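Local coordinates for heme-degrading monooxygenase HmoB (Mycobacterium tuberculosis, PDB 4NL5), which degrades heme oxidatively to mycobilin with the help of an electron donor, releasing the iron, at residues V4-I9 against S88-E93; A8-A13 against E48-V53; G38-R43 against F52-W57. All blocks are in the same frame, centred on the assembly; numbering follows the deposited sequence.

Interaction 1 (V4-I9 against S88-E93); sequences VKINAI and SLLEFE. With HEM (protoporphyrin IX containing Fe), chain C; CYN (cyanide ion), chain D.
Lys5 bends at its second torsion (chi2 -72°) and Glu91 runs out extended beyond CG, which lets the two side chains meet at their charged ends. The salt bridge is short, with Lys5 NZ 2.7 Å from Glu91 OE1. It uses the anti lone pair of OE1, away from the other carboxylate oxygen. Asp60 is a second anionic partner for the lysine, and a water links NZ to Phe92 O.

The backbones are antiparallel. Hydrogen-bonded pairs Val4-Phe92, Ile6-Leu90 and Ala8-Ser88 alternate with non-hydrogen-bonded Lys5-Glu91 and Asn7-Leu89. On the face of Ile6 and Phe92, Ile6 CD1 comes obliquely to Phe92 CE2 at 3.9 Å. The Phe92 ring also meets Phe52 of the second subunit.

The other face looks onto the heme. Leu89 CD1 lies 3.5 Å from the heme vinyl carbon CBB, and Lys5 CB touches the same carbon. Asn7 has CG roughly opposite its backbone N (chi1 -153°), and its ND2 gives a nearly straight hydrogen bond of 2.8 Å to the cyanide N. The cyanide carbon sits on the iron. Asn7 thus offers an N-H to the distal end of an iron-bound ligand, which would probably stabilise charge building up there.

Interaction 2 (A8-A13 against E48-V53); sequences AIEVPA and EERYFV. With CYN (cyanide ion), chain D.
Ile9 and Tyr51 form a hydrogen-bonded pair and Ala8 and Phe52 a non-hydrogen-bonded one, where segments 8-10 and 51-53 run antiparallel, at 146°, with a closest axis approach of 4.8 Å. They belong to strands 3-10 and 51-57, the central strands of the sheet in the dimeric alpha-beta barrel fold. Ile9 N bonds to Tyr51 O at 2.9 Å, and Tyr51 N returns the bond to Ile9 O along a more bent path.

On one face, Arg50 spreads over Ala8. Its guanidinium lays one face on Ala8 CB, which stands 3.5 Å above the plane and toward the rim. A bend at chi3 (-63°) turns the group back to Glu48. There it grips the carboxylate side-on: Arg50 NE binds Glu48 OE2 and Arg50 NH2 binds Glu48 OE1 at 2.7 Å. Both oxygens are met on the syn side, with the donors tilted out of the carboxylate plane. OE2 also takes the backbone N of Arg50, so one carboxylate oxygen takes two donors, and the two-point grip fixes the rotation of the guanidinium. Glu10 lies alongside Arg50, aliphatic part against aliphatic part. Their charged ends are joined through a water, which donates to Glu10 OE2 and Ala8 O and accepts from Arg50 NH1.

On the other face, Val11 CG2 meets the Tyr51 ring obliquely, 4.0 Å from CE2. The ring hydroxyl is hydrogen-bonded to Glu20 of helix 16-25. Nearer the heme, Ile9 CD1 packs against Val53 CG2, and Phe23 touches both residues. Both methyl groups touch the bound cyanide, Ile9 CD1 at 3.2 Å and Val53 CG2 at 3.5 Å from its N.

Interaction 3 (G38-R43 against F52-W57); sequences GFQLLR and FVVTHW. With HEM (protoporphyrin IX containing Fe), chain C; CYN (cyanide ion), chain D.
The polar contact between side chains is His56 to Gln40. Gln40 bends at its second torsion (chi2 80°), which brings OE1 to the ring edge. His56 NE2 donates to Gln40 OE1 at 2.7 Å, in the ring plane and on a lone pair of the amide oxygen. The amide and ring planes are 58° apart. Gln40 NE2 is bonded to Asp97 of the second subunit. Thr55 OG1 accepts from Trp57 NE1 at 2.8 Å and bonds to Lys5 O on strand 3-10.

Backbone bonds join the hydrogen-bonded pairs Gln40-Val54 and Leu42-Phe52 of this antiparallel hairpin.

Apolar contacts lie on both faces. On the side of Gln40, Leu42 CD1 packs on Val54 CG2 at 3.6 Å. On the heme side, Leu41 CD1 meets Val53 CG2 at 3.7 Å, and Phe39 CD1 comes obliquely to Val53 CG1. Phe39 CB also rests against Thr55 CG2.

The heme and Phe23 both pack on this side. The heme methyl CMC lies over one face of the Phe39 ring, and the vinyl carbon CBC is 3.4 Å from Phe39 CE2.

The bond to Gln40 OE1 implies that His56 NE2 probably carries a proton, and Asp97 of the second subunit probably helps fix which way the amide is turned.

In the fold
All three interactions are mostly buried and belong to one antiparallel sheet in the order 36-46, 51-57, 3-10, 86-98. Interactions 1 and 2 share strand 3-10, and interactions 2 and 3 share strand 51-57. Interaction 3 is nested inside the loop closed by interaction 1. Interactions 1 and 3 involve the outer strands of the sheet, which continues at both into the second subunit. Interaction 2 lies at the end of the central pair, where the strands give way to loops, and there an Arg-Glu pair and water-bridged charges take a large part. Interactions 1 and 3 both pack on the heme; interaction 1 also gives an amide N-H to the cyanide, while interactions 2 and 3 meet that ligand with aliphatic groups.

Interaction 1 (V4-I9 against S88-E93)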
loop_
_atom_site.group_PDB
_atom_site.type_symbol
_atom_site.label_atom_id
_atom_site.label_comp_id
_atom_site.label_asym_id
_atom_site.label_seq_id
_atom_site.Cartn_x
_atom_site.Cartn_y
_atom_site.Cartn_z
ATOM N N VAL A 4 5.069 0.886 -7.142
ATOM C CA VAL A 4 4.827 1.327 -5.776
ATOM C C VAL A 4 6.066 1.009 -4.949
ATOM O O VAL A 4 6.593 -0.110 -4.985
ATOM C CB VAL A 4 3.578 0.643 -5.166
ATOM C CG1 VAL A 4 3.463 0.926 -3.694
ATOM C CG2 VAL A 4 2.328 1.102 -5.894
ATOM N N LYS A 5 6.540 2.013 -4.226
ATOM C CA LYS A 5 7.674 1.849 -3.344
ATOM C C LYS A 5 7.183 2.212 -1.970
ATOM O O LYS A 5 6.825 3.361 -1.727
ATOM C CB LYS A 5 8.835 2.751 -3.747
ATOM C CG LYS A 5 9.201 2.672 -5.233
ATOM C CD LYS A 5 9.890 1.369 -5.580
ATOM C CE LYS A 5 10.353 1.393 -7.051
ATOM N NZ LYS A 5 10.968 0.111 -7.458
ATOM N N ILE A 6 7.152 1.230 -1.083
ATOM C CA ILE A 6 6.688 1.457 0.278
ATOM C C ILE A 6 7.874 1.522 1.215
ATOM O O ILE A 6 8.590 0.534 1.346
ATOM C CB ILE A 6 5.759 0.324 0.756
ATOM C CG1 ILE A 6 4.573 0.152 -0.199
ATOM C CG2 ILE A 6 5.273 0.607 2.181
ATOM C CD1 ILE A 6 3.604 -0.938 0.239
ATOM N N ASN A 7 8.065 2.655 1.890
ATOM C CA ASN A 7 9.040 2.713 2.962
ATOM C C ASN A 7 8.338 2.332 4.248
ATOM O O ASN A 7 7.440 3.045 4.715
ATOM C CB ASN A 7 9.678 4.096 3.074
ATOM C CG ASN A 7 11.069 4.043 3.678
ATOM O OD1 ASN A 7 11.825 3.112 3.415
ATOM N ND2 ASN A 7 11.418 5.054 4.471
ATOM N N ALA A 8 8.728 1.189 4.799
ATOM C CA ALA A 8 8.136 0.708 6.046
ATOM C C ALA A 8 8.994 1.155 7.214
ATOM O O ALA A 8 10.101 0.652 7.394
ATOM C CB ALA A 8 8.001 -0.797 6.026
ATOM N N ILE A 9 8.469 2.091 8.001
ATOM C CA ILE A 9 9.241 2.775 9.043
ATOM C C ILE A 9 8.948 2.206 10.417
ATOM O O ILE A 9 7.793 2.060 10.796
ATOM C CB ILE A 9 8.922 4.268 9.058
ATOM C CG1 ILE A 9 9.358 4.929 7.761
ATOM C CG2 ILE A 9 9.600 4.959 10.240
ATOM C CD1 ILE A 9 8.964 6.379 7.705
ATOM N N SER A 88 12.571 -0.215 5.957
ATOM C CA SER A 88 12.772 -1.206 4.895
ATOM C C SER A 88 12.002 -0.766 3.663
ATOM O O SER A 88 10.838 -0.407 3.771
ATOM C CB SER A 88 12.298 -2.598 5.324
ATOM O OG SER A 88 12.927 -3.036 6.516
ATOM N N LEU A 89 12.641 -0.780 2.491
ATOM C CA LEU A 89 11.928 -0.433 1.262
ATOM C C LEU A 89 11.305 -1.662 0.597
ATOM O O LEU A 89 12.008 -2.603 0.244
ATOM C CB LEU A 89 12.858 0.263 0.267
ATOM C CG LEU A 89 12.128 0.820 -0.960
ATOM C CD1 LEU A 89 11.185 1.942 -0.542
ATOM C CD2 LEU A 89 13.124 1.308 -2.031
ATOM N N LEU A 90 9.983 -1.642 0.442
ATOM C CA LEU A 90 9.253 -2.727 -0.203
ATOM C C LEU A 90 8.859 -2.260 -1.592
ATOM O O LEU A 90 8.173 -1.251 -1.730
ATOM C CB LEU A 90 8.014 -3.110 0.604
ATOM C CG LEU A 90 8.175 -3.134 2.124
ATOM C CD1 LEU A 90 6.854 -3.557 2.809
ATOM C CD2 LEU A 90 9.305 -4.064 2.527
ATOM N N GLU A 91 9.306 -2.973 -2.622
ATOM C CA GLU A 91 9.135 -2.497 -3.996
ATOM C C GLU A 91 8.217 -3.425 -4.786
ATOM O O GLU A 91 8.412 -4.636 -4.772
ATOM C CB GLU A 91 10.486 -2.391 -4.695
ATOM C CG GLU A 91 11.518 -1.584 -3.922
ATOM C CD GLU A 91 12.818 -1.428 -4.688
ATOM O OE1 GLU A 91 12.782 -0.988 -5.861
ATOM O OE2 GLU A 91 13.870 -1.783 -4.125
ATOM N N PHE A 92 7.247 -2.831 -5.477
ATOM C CA PHE A 92 6.195 -3.552 -6.200
ATOM C C PHE A 92 5.978 -2.983 -7.595
ATOM O O PHE A 92 6.267 -1.821 -7.849
ATOM C CB PHE A 92 4.854 -3.477 -5.451
ATOM C CG PHE A 92 4.880 -4.085 -4.082
ATOM C CD1 PHE A 92 4.520 -5.411 -3.892
ATOM C CD2 PHE A 92 5.241 -3.317 -2.970
ATOM C CE1 PHE A 92 4.527 -5.976 -2.614
ATOM C CE2 PHE A 92 5.261 -3.884 -1.701
ATOM C CZ PHE A 92 4.899 -5.215 -1.527
ATOM N N GLU A 93 5.436 -3.808 -8.478
ATOM C CA GLU A 93 4.863 -3.347 -9.737
ATOM C C GLU A 93 3.339 -3.422 -9.636
ATOM O O GLU A 93 2.799 -4.364 -9.067
ATOM C CB GLU A 93 5.375 -4.187 -10.912
ATOM C CG GLU A 93 6.806 -3.849 -11.293
ATOM C CD GLU A 93 7.484 -4.924 -12.120
ATOM O OE1 GLU A 93 6.872 -5.984 -12.369
ATOM O OE2 GLU A 93 8.640 -4.697 -12.526
HETATM C CHA HEM C . 12.151 9.198 7.168
HETATM C CHB HEM C . 13.632 7.167 3.035
HETATM C CHC HEM C . 9.577 8.820 0.966
HETATM C CHD HEM C . 9.466 12.195 4.437
HETATM C C1A HEM C . 12.845 8.419 6.274
HETATM C C2A HEM C . 13.927 7.511 6.600
HETATM C C3A HEM C . 14.336 6.947 5.463
HETATM C C4A HEM C . 13.545 7.487 4.375
HETATM C CMA HEM C . 15.460 5.894 5.341
HETATM C CAA HEM C . 14.484 7.229 8.019
HETATM C CBA HEM C . 15.695 8.115 8.311
HETATM C CGA HEM C . 15.329 9.581 8.339
HETATM O O1A HEM C . 15.799 10.344 7.446
HETATM O O2A HEM C . 14.568 10.000 9.254
HETATM C C1B HEM C . 12.569 7.304 2.165
HETATM C C2B HEM C . 12.284 6.477 1.001
HETATM C C3B HEM C . 11.150 6.947 0.427
HETATM C C4B HEM C . 10.693 8.066 1.219
HETATM C CMB HEM C . 13.185 5.298 0.573
HETATM C CAB HEM C . 10.341 6.479 -0.809
HETATM C CBB HEM C . 10.360 5.231 -1.278
HETATM C C1C HEM C . 9.251 9.941 1.692
HETATM C C2C HEM C . 8.270 10.937 1.310
HETATM C C3C HEM C . 8.238 11.867 2.287
HETATM C C4C HEM C . 9.204 11.483 3.292
HETATM C CMC HEM C . 7.425 10.850 0.011
HETATM C CAC HEM C . 7.393 13.159 2.442
HETATM C CBC HEM C . 6.559 13.645 1.520
HETATM C C1D HEM C . 10.081 11.664 5.536
HETATM C C2D HEM C . 9.970 12.175 6.880
HETATM C C3D HEM C . 10.802 11.224 7.732
HETATM C C4D HEM C . 11.331 10.244 6.822
HETATM C CMD HEM C . 9.163 13.410 7.335
HETATM C CAD HEM C . 11.051 11.281 9.256
HETATM C CBD HEM C . 12.141 12.299 9.535
HETATM C CGD HEM C . 12.302 12.490 11.026
HETATM O O1D HEM C . 12.980 13.468 11.431
HETATM O O2D HEM C . 11.751 11.675 11.811
HETATM N NA HEM C . 12.631 8.383 4.904
HETATM N NB HEM C . 11.575 8.257 2.262
HETATM N NC HEM C . 9.821 10.306 2.907
HETATM N ND HEM C . 10.876 10.531 5.549
HETATM FE FE HEM C . 11.239 9.382 3.921
HETATM C C CYN D . 9.513 8.261 4.302
HETATM N N CYN D . 9.637 7.219 4.735
HETATM O O HOH W 1 9.118 -1.639 -8.230
HETATM O O HOH W 2 11.188 -2.028 8.550
#

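Interaction 2 (A8-A13 against E48-V53)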
loop_
_atom_site.group_PDB
_atom_site.type_symbol
_atom_site.label_atom_id
_atom_site.label_comp_id
_atom_site.label_asym_id
_atom_site.label_seq_id
_atom_site.Cartn_x
_atom_site.Cartn_y
_atom_site.Cartn_z
ATOM N N ALA A 8 8.728 1.189 4.799
ATOM C CA ALA A 8 8.136 0.708 6.046
ATOM C C ALA A 8 8.994 1.155 7.214
ATOM O O ALA A 8 10.101 0.652 7.394
ATOM C CB ALA A 8 8.001 -0.797 6.026
ATOM N N ILE A 9 8.469 2.091 8.001
ATOM C CA ILE A 9 9.241 2.775 9.043
ATOM C C ILE A 9 8.948 2.206 10.417
ATOM O O ILE A 9 7.793 2.060 10.796
ATOM C CB ILE A 9 8.922 4.268 9.058
ATOM C CG1 ILE A 9 9.358 4.929 7.761
ATOM C CG2 ILE A 9 9.600 4.959 10.240
ATOM C CD1 ILE A 9 8.964 6.379 7.705
ATOM N N GLU A 10 9.998 1.887 11.162
ATOM C CA GLU A 10 9.857 1.480 12.543
ATOM C C GLU A 10 9.989 2.710 13.437
ATOM O O GLU A 10 10.938 3.477 13.307
ATOM C CB GLU A 10 10.904 0.418 12.895
ATOM C CG GLU A 10 10.893 -0.780 11.947
ATOM C CD GLU A 10 12.188 -1.573 11.955
ATOM O OE1 GLU A 10 12.808 -1.706 13.035
ATOM O OE2 GLU A 10 12.588 -2.053 10.871
ATOM N N VAL A 11 9.027 2.923 14.322
ATOM C CA VAL A 11 9.145 4.024 15.274
ATOM C C VAL A 11 8.906 3.531 16.688
ATOM O O VAL A 11 8.177 2.564 16.891
ATOM C CB VAL A 11 8.160 5.186 14.962
ATOM C CG1 VAL A 11 8.432 5.765 13.580
ATOM C CG2 VAL A 11 6.728 4.728 15.077
ATOM N N PRO A 12 9.551 4.177 17.670
ATOM C CA PRO A 12 9.325 3.861 19.083
ATOM C C PRO A 12 7.862 4.018 19.486
ATOM O O PRO A 12 7.105 4.725 18.828
ATOM C CB PRO A 12 10.195 4.887 19.813
ATOM C CG PRO A 12 11.300 5.181 18.847
ATOM C CD PRO A 12 10.648 5.150 17.493
ATOM N N ALA A 13 7.465 3.343 20.554
ATOM C CA ALA A 13 6.139 3.554 21.118
ATOM C C ALA A 13 5.935 5.033 21.435
ATOM O O ALA A 13 6.834 5.690 21.984
ATOM C CB ALA A 13 5.950 2.710 22.377
ATOM N N GLU A 48 0.481 -5.024 11.650
ATOM C CA GLU A 48 1.781 -4.383 11.387
ATOM C C GLU A 48 2.052 -3.406 12.515
ATOM O O GLU A 48 1.113 -2.863 13.095
ATOM C CB GLU A 48 1.794 -3.635 10.045
ATOM C CG GLU A 48 2.476 -4.344 8.873
ATOM C CD GLU A 48 3.994 -4.421 8.984
ATOM O OE1 GLU A 48 4.587 -5.278 8.292
ATOM O OE2 GLU A 48 4.603 -3.636 9.744
ATOM N N GLU A 49 3.323 -3.177 12.824
ATOM C CA GLU A 49 3.677 -2.170 13.807
ATOM C C GLU A 49 4.396 -1.008 13.134
ATOM O O GLU A 49 4.681 0.007 13.770
ATOM C CB GLU A 49 4.554 -2.771 14.910
ATOM C CG GLU A 49 3.926 -3.947 15.656
ATOM C CD GLU A 49 4.876 -4.570 16.672
ATOM O OE1 GLU A 49 5.789 -3.863 17.149
ATOM O OE2 GLU A 49 4.723 -5.770 16.986
ATOM N N ARG A 50 4.695 -1.161 11.844
ATOM C CA ARG A 50 5.410 -0.131 11.114
ATOM C C ARG A 50 4.450 0.811 10.410
ATOM O O ARG A 50 3.367 0.403 9.984
ATOM C CB ARG A 50 6.358 -0.768 10.083
ATOM C CG ARG A 50 7.440 -1.655 10.693
ATOM C CD ARG A 50 8.239 -2.373 9.611
ATOM N NE ARG A 50 7.391 -3.286 8.842
ATOM C CZ ARG A 50 7.823 -4.056 7.848
ATOM N NH1 ARG A 50 9.099 -4.017 7.493
ATOM N NH2 ARG A 50 6.979 -4.862 7.209
ATOM N N TYR A 51 4.851 2.068 10.276
ATOM C CA TYR A 51 4.160 2.981 9.377
ATOM C C TYR A 51 4.495 2.604 7.939
ATOM O O TYR A 51 5.634 2.273 7.636
ATOM C CB TYR A 51 4.556 4.435 9.659
ATOM C CG TYR A 51 3.774 5.098 10.771
ATOM C CD1 TYR A 51 2.798 6.049 10.484
ATOM C CD2 TYR A 51 4.017 4.793 12.107
ATOM C CE1 TYR A 51 2.083 6.668 11.491
ATOM C CE2 TYR A 51 3.296 5.408 13.129
ATOM C CZ TYR A 51 2.340 6.344 12.810
ATOM O OH TYR A 51 1.637 6.959 13.799
ATOM N N PHE A 52 3.502 2.617 7.053
ATOM C CA PHE A 52 3.782 2.401 5.637
ATOM C C PHE A 52 3.695 3.728 4.893
ATOM O O PHE A 52 2.643 4.384 4.890
ATOM C CB PHE A 52 2.797 1.406 4.990
ATOM C CG PHE A 52 3.128 -0.055 5.201
ATOM C CD1 PHE A 52 4.046 -0.465 6.158
ATOM C CD2 PHE A 52 2.497 -1.030 4.416
ATOM C CE1 PHE A 52 4.321 -1.827 6.341
ATOM C CE2 PHE A 52 2.772 -2.377 4.585
ATOM C CZ PHE A 52 3.692 -2.779 5.556
ATOM N N VAL A 53 4.795 4.114 4.256
ATOM C CA VAL A 53 4.800 5.287 3.411
ATOM C C VAL A 53 4.675 4.803 1.973
ATOM O O VAL A 53 5.641 4.335 1.390
ATOM C CB VAL A 53 6.076 6.115 3.618
ATOM C CG1 VAL A 53 6.068 7.341 2.726
ATOM C CG2 VAL A 53 6.188 6.518 5.103
HETATM C C CYN D . 9.513 8.261 4.302
HETATM N N CYN D . 9.637 7.219 4.735
HETATM O O HOH W 2 11.188 -2.028 8.550
HETATM O O HOH W 3 7.204 0.649 14.766
#

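Interaction 3 (G38-R43 against F52-W57)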
loop_
_atom_site.group_PDB
_atom_site.type_symbol
_atom_site.label_atom_id
_atom_site.label_comp_id
_atom_site.label_asym_id
_atom_site.label_seq_id
_atom_site.Cartn_x
_atom_site.Cartn_y
_atom_site.Cartn_z
ATOM N N GLY A 38 2.283 10.516 -6.224
ATOM C CA GLY A 38 1.681 10.793 -4.935
ATOM C C GLY A 38 2.029 9.768 -3.879
ATOM O O GLY A 38 2.666 8.749 -4.156
ATOM N N PHE A 39 1.629 10.046 -2.646
ATOM C CA PHE A 39 1.909 9.124 -1.568
ATOM C C PHE A 39 0.858 9.194 -0.483
ATOM O O PHE A 39 0.108 10.157 -0.380
ATOM C CB PHE A 39 3.299 9.388 -0.973
ATOM C CG PHE A 39 3.329 10.440 0.127
ATOM C CD1 PHE A 39 3.408 10.067 1.460
ATOM C CD2 PHE A 39 3.334 11.792 -0.184
ATOM C CE1 PHE A 39 3.454 11.022 2.461
ATOM C CE2 PHE A 39 3.377 12.749 0.809
ATOM C CZ PHE A 39 3.439 12.362 2.138
ATOM N N GLN A 40 0.795 8.123 0.288
ATOM C CA GLN A 40 -0.022 8.078 1.492
ATOM C C GLN A 40 0.859 7.686 2.647
ATOM O O GLN A 40 1.762 6.857 2.494
ATOM C CB GLN A 40 -1.177 7.078 1.359
ATOM C CG GLN A 40 -2.168 7.400 0.236
ATOM C CD GLN A 40 -1.664 6.974 -1.124
ATOM O OE1 GLN A 40 -1.073 5.900 -1.273
ATOM N NE2 GLN A 40 -1.895 7.812 -2.130
ATOM N N LEU A 41 0.595 8.291 3.798
ATOM C CA LEU A 41 1.192 7.867 5.046
ATOM C C LEU A 41 0.169 7.028 5.798
ATOM O O LEU A 41 -0.899 7.522 6.151
ATOM C CB LEU A 41 1.621 9.066 5.892
ATOM C CG LEU A 41 2.165 8.678 7.271
ATOM C CD1 LEU A 41 3.457 7.880 7.132
ATOM C CD2 LEU A 41 2.393 9.909 8.144
ATOM N N LEU A 42 0.508 5.771 6.049
ATOM C CA LEU A 42 -0.420 4.832 6.680
ATOM C C LEU A 42 -0.019 4.496 8.110
ATOM O O LEU A 42 1.058 3.952 8.336
ATOM C CB LEU A 42 -0.489 3.536 5.879
ATOM C CG LEU A 42 -0.915 3.686 4.418
ATOM C CD1 LEU A 42 -1.155 2.315 3.749
ATOM C CD2 LEU A 42 -2.144 4.577 4.329
ATOM N N ARG A 43 -0.917 4.789 9.048
ATOM C CA ARG A 43 -0.735 4.460 10.462
ATOM C C ARG A 43 -1.191 3.041 10.748
ATOM O O ARG A 43 -2.337 2.701 10.466
ATOM C CB ARG A 43 -1.542 5.413 11.341
ATOM C CG ARG A 43 -1.473 5.088 12.826
ATOM C CD ARG A 43 -2.580 5.811 13.572
ATOM N NE ARG A 43 -2.497 7.259 13.441
ATOM C CZ ARG A 43 -3.494 8.020 13.000
ATOM N NH1 ARG A 43 -4.637 7.459 12.626
ATOM N NH2 ARG A 43 -3.344 9.336 12.905
ATOM N N PHE A 52 3.502 2.617 7.053
ATOM C CA PHE A 52 3.782 2.401 5.637
ATOM C C PHE A 52 3.695 3.728 4.893
ATOM O O PHE A 52 2.643 4.384 4.890
ATOM C CB PHE A 52 2.797 1.406 4.990
ATOM C CG PHE A 52 3.128 -0.055 5.201
ATOM C CD1 PHE A 52 4.046 -0.465 6.158
ATOM C CD2 PHE A 52 2.497 -1.030 4.416
ATOM C CE1 PHE A 52 4.321 -1.827 6.341
ATOM C CE2 PHE A 52 2.772 -2.377 4.585
ATOM C CZ PHE A 52 3.692 -2.779 5.556
ATOM N N VAL A 53 4.795 4.114 4.256
ATOM C CA VAL A 53 4.800 5.287 3.411
ATOM C C VAL A 53 4.675 4.803 1.973
ATOM O O VAL A 53 5.641 4.335 1.390
ATOM C CB VAL A 53 6.076 6.115 3.618
ATOM C CG1 VAL A 53 6.068 7.341 2.726
ATOM C CG2 VAL A 53 6.188 6.518 5.103
ATOM N N VAL A 54 3.466 4.881 1.428
ATOM C CA VAL A 54 3.167 4.258 0.141
ATOM C C VAL A 54 3.345 5.268 -0.974
ATOM O O VAL A 54 2.521 6.158 -1.129
ATOM C CB VAL A 54 1.719 3.692 0.093
ATOM C CG1 VAL A 54 1.476 2.947 -1.237
ATOM C CG2 VAL A 54 1.462 2.758 1.267
ATOM N N THR A 55 4.420 5.138 -1.754
ATOM C CA THR A 55 4.692 6.126 -2.791
ATOM C C THR A 55 4.480 5.516 -4.172
ATOM O O THR A 55 4.767 4.342 -4.401
ATOM C CB THR A 55 6.130 6.700 -2.686
ATOM O OG1 THR A 55 7.072 5.715 -3.093
ATOM C CG2 THR A 55 6.437 7.101 -1.243
ATOM N N HIS A 56 3.959 6.334 -5.077
ATOM C CA HIS A 56 3.543 5.887 -6.400
ATOM C C HIS A 56 4.367 6.607 -7.453
ATOM O O HIS A 56 4.529 7.823 -7.371
ATOM C CB HIS A 56 2.061 6.172 -6.611
ATOM C CG HIS A 56 1.194 5.645 -5.508
ATOM N ND1 HIS A 56 0.511 4.455 -5.600
ATOM C CD2 HIS A 56 0.918 6.148 -4.278
ATOM C CE1 HIS A 56 -0.162 4.245 -4.476
ATOM N NE2 HIS A 56 0.070 5.260 -3.660
ATOM N N TRP A 57 4.861 5.864 -8.437
ATOM C CA TRP A 57 5.732 6.421 -9.472
ATOM C C TRP A 57 5.370 5.865 -10.836
ATOM O O TRP A 57 4.938 4.720 -10.931
ATOM C CB TRP A 57 7.203 6.112 -9.171
ATOM C CG TRP A 57 7.630 6.598 -7.817
ATOM C CD1 TRP A 57 7.452 5.958 -6.620
ATOM C CD2 TRP A 57 8.296 7.829 -7.524
ATOM N NE1 TRP A 57 7.972 6.721 -5.598
ATOM C CE2 TRP A 57 8.498 7.870 -6.126
ATOM C CE3 TRP A 57 8.745 8.899 -8.307
ATOM C CZ2 TRP A 57 9.124 8.939 -5.497
ATOM C CZ3 TRP A 57 9.371 9.961 -7.678
ATOM C CH2 TRP A 57 9.552 9.970 -6.289
HETATM C CHA HEM C . 12.151 9.198 7.168
HETATM C CHB HEM C . 13.632 7.167 3.035
HETATM C CHC HEM C . 9.577 8.820 0.966
HETATM C CHD HEM C . 9.466 12.195 4.437
HETATM C C1A HEM C . 12.845 8.419 6.274
HETATM C C2A HEM C . 13.927 7.511 6.600
HETATM C C3A HEM C . 14.336 6.947 5.463
HETATM C C4A HEM C . 13.545 7.487 4.375
HETATM C CMA HEM C . 15.460 5.894 5.341
HETATM C CAA HEM C . 14.484 7.229 8.019
HETATM C CBA HEM C . 15.695 8.115 8.311
HETATM C CGA HEM C . 15.329 9.581 8.339
HETATM O O1A HEM C . 15.799 10.344 7.446
HETATM O O2A HEM C . 14.568 10.000 9.254
HETATM C C1B HEM C . 12.569 7.304 2.165
HETATM C C2B HEM C . 12.284 6.477 1.001
HETATM C C3B HEM C . 11.150 6.947 0.427
HETATM C C4B HEM C . 10.693 8.066 1.219
HETATM C CMB HEM C . 13.185 5.298 0.573
HETATM C CAB HEM C . 10.341 6.479 -0.809
HETATM C CBB HEM C . 10.360 5.231 -1.278
HETATM C C1C HEM C . 9.251 9.941 1.692
HETATM C C2C HEM C . 8.270 10.937 1.310
HETATM C C3C HEM C . 8.238 11.867 2.287
HETATM C C4C HEM C . 9.204 11.483 3.292
HETATM C CMC HEM C . 7.425 10.850 0.011
HETATM C CAC HEM C . 7.393 13.159 2.442
HETATM C CBC HEM C . 6.559 13.645 1.520
HETATM C C1D HEM C . 10.081 11.664 5.536
HETATM C C2D HEM C . 9.970 12.175 6.880
HETATM C C3D HEM C . 10.802 11.224 7.732
HETATM C C4D HEM C . 11.331 10.244 6.822
HETATM C CMD HEM C . 9.163 13.410 7.335
HETATM C CAD HEM C . 11.051 11.281 9.256
HETATM C CBD HEM C . 12.141 12.299 9.535
HETATM C CGD HEM C . 12.302 12.490 11.026
HETATM O O1D HEM C . 12.980 13.468 11.431
HETATM O O2D HEM C . 11.751 11.675 11.811
HETATM N NA HEM C . 12.631 8.383 4.904
HETATM N NB HEM C . 11.575 8.257 2.262
HETATM N NC HEM C . 9.821 10.306 2.907
HETATM N ND HEM C . 10.876 10.531 5.549
HETATM FE FE HEM C . 11.239 9.382 3.921
HETATM C C CYN D . 9.513 8.261 4.302
HETATM N N CYN D . 9.637 7.219 4.735
#